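Local structure of C2 toxin component I (Clostridium botulinum, 2J3X) at residues K131-Q134 against Q135-Q139; I390-N393 against K394-F398. The protein forms the enzymatic part of the binary C2 toxin, an ADP-ribosyltransferase that modifies actin inside the target cell. The protein carries 2 engineered substitutions. One frame throughout, in Å; residues are numbered along the deposited sequence. Where two conformers were deposited one is given.

Interaction 1 (K131-Q134 against Q135-Q139). With SO4 (sulfate ion), chain Q.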
# COMPACT_ATOMS: atom_id res chain seq x y z
N LYS A 131 20.06 10.25 -8.00
CA LYS A 131 18.65 10.34 -8.40
C LYS A 131 17.79 9.38 -7.58
O LYS A 131 16.71 9.77 -7.09
CB LYS A 131 18.57 10.02 -9.89
CG LYS A 131 17.18 9.95 -10.44
CD LYS A 131 17.27 9.72 -11.96
CE LYS A 131 15.88 9.60 -12.54
NZ LYS A 131 15.13 10.83 -12.49
N VAL A 132 18.27 8.14 -7.40
CA VAL A 132 17.56 7.15 -6.55
C VAL A 132 17.48 7.66 -5.11
O VAL A 132 16.38 7.63 -4.53
CB VAL A 132 18.28 5.77 -6.59
CG1 VAL A 132 17.73 4.83 -5.49
CG2 VAL A 132 18.12 5.09 -7.98
N ARG A 133 18.60 8.15 -4.55
CA ARG A 133 18.59 8.71 -3.18
C ARG A 133 17.55 9.82 -3.03
O ARG A 133 16.76 9.83 -2.09
CB ARG A 133 19.95 9.28 -2.84
CG ARG A 133 20.96 8.22 -2.47
CD ARG A 133 22.35 8.88 -2.39
NE ARG A 133 23.36 7.95 -1.88
CZ ARG A 133 24.67 8.22 -1.84
NH1 ARG A 133 25.13 9.37 -2.37
NH2 ARG A 133 25.52 7.34 -1.33
N GLN A 134 17.52 10.75 -3.98
CA GLN A 134 16.58 11.86 -3.85
C GLN A 134 15.12 11.38 -3.92
O GLN A 134 14.24 11.88 -3.21
CB GLN A 134 16.90 12.96 -4.88
CG GLN A 134 18.17 13.75 -4.52
CD GLN A 134 18.16 14.18 -3.03
OE1 GLN A 134 17.29 14.95 -2.60
NE2 GLN A 134 19.08 13.63 -2.25
N GLN A 135 14.85 10.37 -4.74
CA GLN A 135 13.45 9.94 -4.86
C GLN A 135 13.00 9.03 -3.70
O GLN A 135 11.85 9.15 -3.22
CB GLN A 135 13.33 9.19 -6.17
CG GLN A 135 12.00 8.56 -6.39
CD GLN A 135 11.85 8.04 -7.82
OE1 GLN A 135 12.27 8.71 -8.77
NE2 GLN A 135 11.24 6.89 -7.97
N ILE A 136 13.87 8.12 -3.25
CA ILE A 136 13.37 7.10 -2.34
C ILE A 136 13.68 7.28 -0.83
O ILE A 136 13.02 6.65 0.00
CB ILE A 136 13.79 5.66 -2.76
CG1 ILE A 136 15.25 5.36 -2.39
CG2 ILE A 136 13.57 5.37 -4.29
CD1 ILE A 136 15.67 3.93 -2.54
N ILE A 137 14.68 8.06 -0.47
CA ILE A 137 15.10 8.09 0.97
C ILE A 137 13.99 8.76 1.76
O ILE A 137 13.46 9.79 1.34
CB ILE A 137 16.43 8.89 1.14
CG1 ILE A 137 17.58 8.10 0.47
CG2 ILE A 137 16.74 9.19 2.60
CD1 ILE A 137 17.69 6.79 0.99
N ASN A 138 13.61 8.13 2.87
CA ASN A 138 12.52 8.57 3.72
C ASN A 138 11.11 8.53 3.06
O ASN A 138 10.16 9.13 3.57
CB ASN A 138 12.79 9.95 4.25
CG ASN A 138 12.30 10.11 5.65
OD1 ASN A 138 11.90 9.12 6.28
ND2 ASN A 138 12.27 11.34 6.15
N GLN A 139 11.00 7.89 1.90
CA GLN A 139 9.69 7.56 1.37
C GLN A 139 9.28 6.22 1.94
O GLN A 139 10.14 5.46 2.41
CB GLN A 139 9.73 7.48 -0.17
CG GLN A 139 8.34 7.21 -0.80
CD GLN A 139 7.33 8.25 -0.39
OE1 GLN A 139 6.61 8.09 0.60
NE2 GLN A 139 7.30 9.36 -1.13
S SO4 Q . 12.29 9.80 -14.85
O1 SO4 Q . 11.34 8.70 -14.97
O2 SO4 Q . 12.64 9.91 -13.44
O3 SO4 Q . 13.45 9.36 -15.67
O4 SO4 Q . 11.74 11.07 -15.25
O HOH W 1 13.48 10.56 -9.71

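Interaction 2 (I390-N393 against K394-F398)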
# COMPACT_ATOMS: atom_id res chain seq x y z
N ILE A 390 -13.49 10.54 5.49
CA ILE A 390 -12.67 11.66 5.92
C ILE A 390 -12.80 12.71 4.80
O ILE A 390 -12.42 12.46 3.65
CB ILE A 390 -11.19 11.26 6.13
CG1 ILE A 390 -11.05 10.42 7.44
CG2 ILE A 390 -10.35 12.53 6.34
CD1 ILE A 390 -9.65 9.74 7.61
N LEU A 391 -13.29 13.89 5.17
CA LEU A 391 -13.45 14.98 4.21
C LEU A 391 -12.21 15.86 4.22
O LEU A 391 -11.83 16.38 5.29
CB LEU A 391 -14.72 15.80 4.54
CG LEU A 391 -14.92 17.02 3.61
CD1 LEU A 391 -15.27 16.47 2.29
CD2 LEU A 391 -16.09 17.89 4.14
N LEU A 392 -11.59 16.04 3.06
CA LEU A 392 -10.37 16.87 3.00
C LEU A 392 -10.68 18.29 2.57
O LEU A 392 -11.58 18.50 1.72
CB LEU A 392 -9.36 16.27 1.99
CG LEU A 392 -8.96 14.80 2.21
CD1 LEU A 392 -7.88 14.41 1.20
CD2 LEU A 392 -8.40 14.63 3.60
N ASN A 393 -9.88 19.23 3.06
CA ASN A 393 -10.01 20.63 2.68
C ASN A 393 -9.86 20.80 1.16
O ASN A 393 -9.19 19.97 0.46
CB ASN A 393 -8.99 21.46 3.42
CG ASN A 393 -9.32 22.93 3.40
OD1 ASN A 393 -10.50 23.31 3.26
ND2 ASN A 393 -8.29 23.77 3.57
N LYS A 394 -10.54 21.83 0.64
CA LYS A 394 -10.41 22.18 -0.80
C LYS A 394 -8.92 22.45 -1.11
O LYS A 394 -8.15 22.83 -0.23
CB LYS A 394 -11.27 23.42 -1.09
CG LYS A 394 -10.80 24.67 -0.30
CD LYS A 394 -11.75 25.91 -0.30
CE LYS A 394 -11.06 27.01 0.57
NZ LYS A 394 -9.91 27.55 -0.17
N ASN A 395 -8.55 22.28 -2.38
CA ASN A 395 -7.16 22.48 -2.79
C ASN A 395 -6.18 21.47 -2.18
O ASN A 395 -5.02 21.79 -2.02
CB ASN A 395 -6.69 23.91 -2.45
CG ASN A 395 -7.47 24.98 -3.19
OD1 ASN A 395 -7.61 24.90 -4.39
ND2 ASN A 395 -7.96 26.01 -2.48
N SER A 396 -6.62 20.28 -1.78
CA SER A 396 -5.66 19.29 -1.26
C SER A 396 -4.98 18.63 -2.47
O SER A 396 -5.65 17.94 -3.26
CB SER A 396 -6.38 18.21 -0.41
OG SER A 396 -6.87 18.76 0.84
N THR A 397 -3.67 18.82 -2.58
CA THR A 397 -2.93 18.35 -3.72
C THR A 397 -2.06 17.20 -3.27
O THR A 397 -1.56 17.21 -2.14
CB THR A 397 -2.04 19.52 -4.24
OG1 THR A 397 -2.91 20.67 -4.50
CG2 THR A 397 -1.28 19.15 -5.47
N PHE A 398 -1.87 16.23 -4.15
CA PHE A 398 -1.11 15.01 -3.87
C PHE A 398 -0.11 14.73 -5.00
O PHE A 398 -0.30 15.16 -6.13
CB PHE A 398 -2.05 13.78 -3.73
CG PHE A 398 -2.89 13.83 -2.51
CD1 PHE A 398 -2.39 13.35 -1.27
CD2 PHE A 398 -4.18 14.40 -2.56
CE1 PHE A 398 -3.19 13.38 -0.09
CE2 PHE A 398 -4.95 14.50 -1.39
CZ PHE A 398 -4.47 14.00 -0.17

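Interaction 1 (K131-Q134 against Q135-Q139)
V132 and I136, one helical turn apart, lie side by side and point the same way, with V132 CG1 3.7 Å from I136 CD1. The first torsion of I136 (chi1 78°) sets CG1 between its own N and carbonyl carbon and lays it 3.3 Å from V132 O, the oxygen that also accepts I136 N at 2.9 Å. Neighbouring bonds repeat the pattern: Q135 N donates to K131 O, and I137 N to R133 O at 3.2 Å. I137 is where the chain leaves helical angles, so this last bond closes helix 126-136; a type II turn then returns Q139 N to I136 O at 3.0 Å.

On the outer flank K131 runs out extended as far as CE and then bends (chi4 68°), which brings NZ within 2.8 Å of O2 of a sulfate, a hydrogen bond. NZ also bonds water 1 at 3.2 Å, and the lysine makes a cation-pi contact with F113. The water's link to Q135 OE1 is implausibly short and therefore doubtful. Underneath, I209 and I211 of strand 206-216 meet V132 and I136, and R133 NH2 holds A198 O on the adjoining strand. The apolar flank thus seats the helix on the sheet, whereas the lysine ammonium probably offers a positive site, taken here by a sulfate likely from the crystallisation liquor.

Interaction 2 (I390-N393 against K394-F398)
A tight turn joins two strands of different sheets: N393 and S396 meet through hydrogen bonds across K394 and N395, between strand 389-392, in the middle of a three-stranded sheet, and strand 397-411 of the five-stranded one. N393 O is the acceptor at its centre. S396 OG donates to it at 2.6 Å, approaching at a C=O...donor angle of 133° and tilted 30° from the carbonyl plane; S396 N adds a weak bond to the same oxygen at 3.4 Å. With OG beside the backbone N of S396, anti to its carbonyl carbon (chi1 -70°), the hydroxyl is turned to the same oxygen that the turn brings near N. The hydroxyl also passes 3.7 Å from L392 CB.

Deeper in, L392 sends CD1 against the edge of the F398 ring, in its plane, 3.7 Å from CZ, so the leucine meets the rim of the phenyl group and not a face. L369 backs L392, and L367 of the same strand touches F398.

Two sheets joined in this way belong to the beta core of the ADP-ribosyltransferase fold. Strand 389-392 begins with the second glutamate of the Glu-X-Glu sequence characteristic of arginine-specific family members. I390 O accepts a bond from T349 OG1, in the Ser-Thr-Ser segment of strand 347-350.

On the outer side of the turn, N393 and K394 run side by side, K394 CG lying 3.8 Å from N393 OD1. That oxygen has its partner in S283 OG on helix 273-286. The lysine side chain also touches I279 and S283 of that helix, so the turn packs against the helical layer.

The two contacts fall in different ADP-ribosyltransferase-like parts of the chain, interaction 1 in the N-terminal one and interaction 2 in the C-terminal one. Their centres lie 25 Å apart and their nearest atoms about 10 Å, without touching. Strand 363-369 lies between them: Q139, just past the helix end of interaction 1, hydrogen-bonds R368 on that strand and E424 on strand 414-426, while the same strand 363-369 also backs the apolar side of interaction 2. The segment 135-139 therefore reaches across to the C-terminal part. Interaction 2 lies close to the probable catalytic motif, and a glycerol sits about 4 Å from the F398 side chain; the sulfate at interaction 1, like the glycerol, probably comes from the crystallisation liquor.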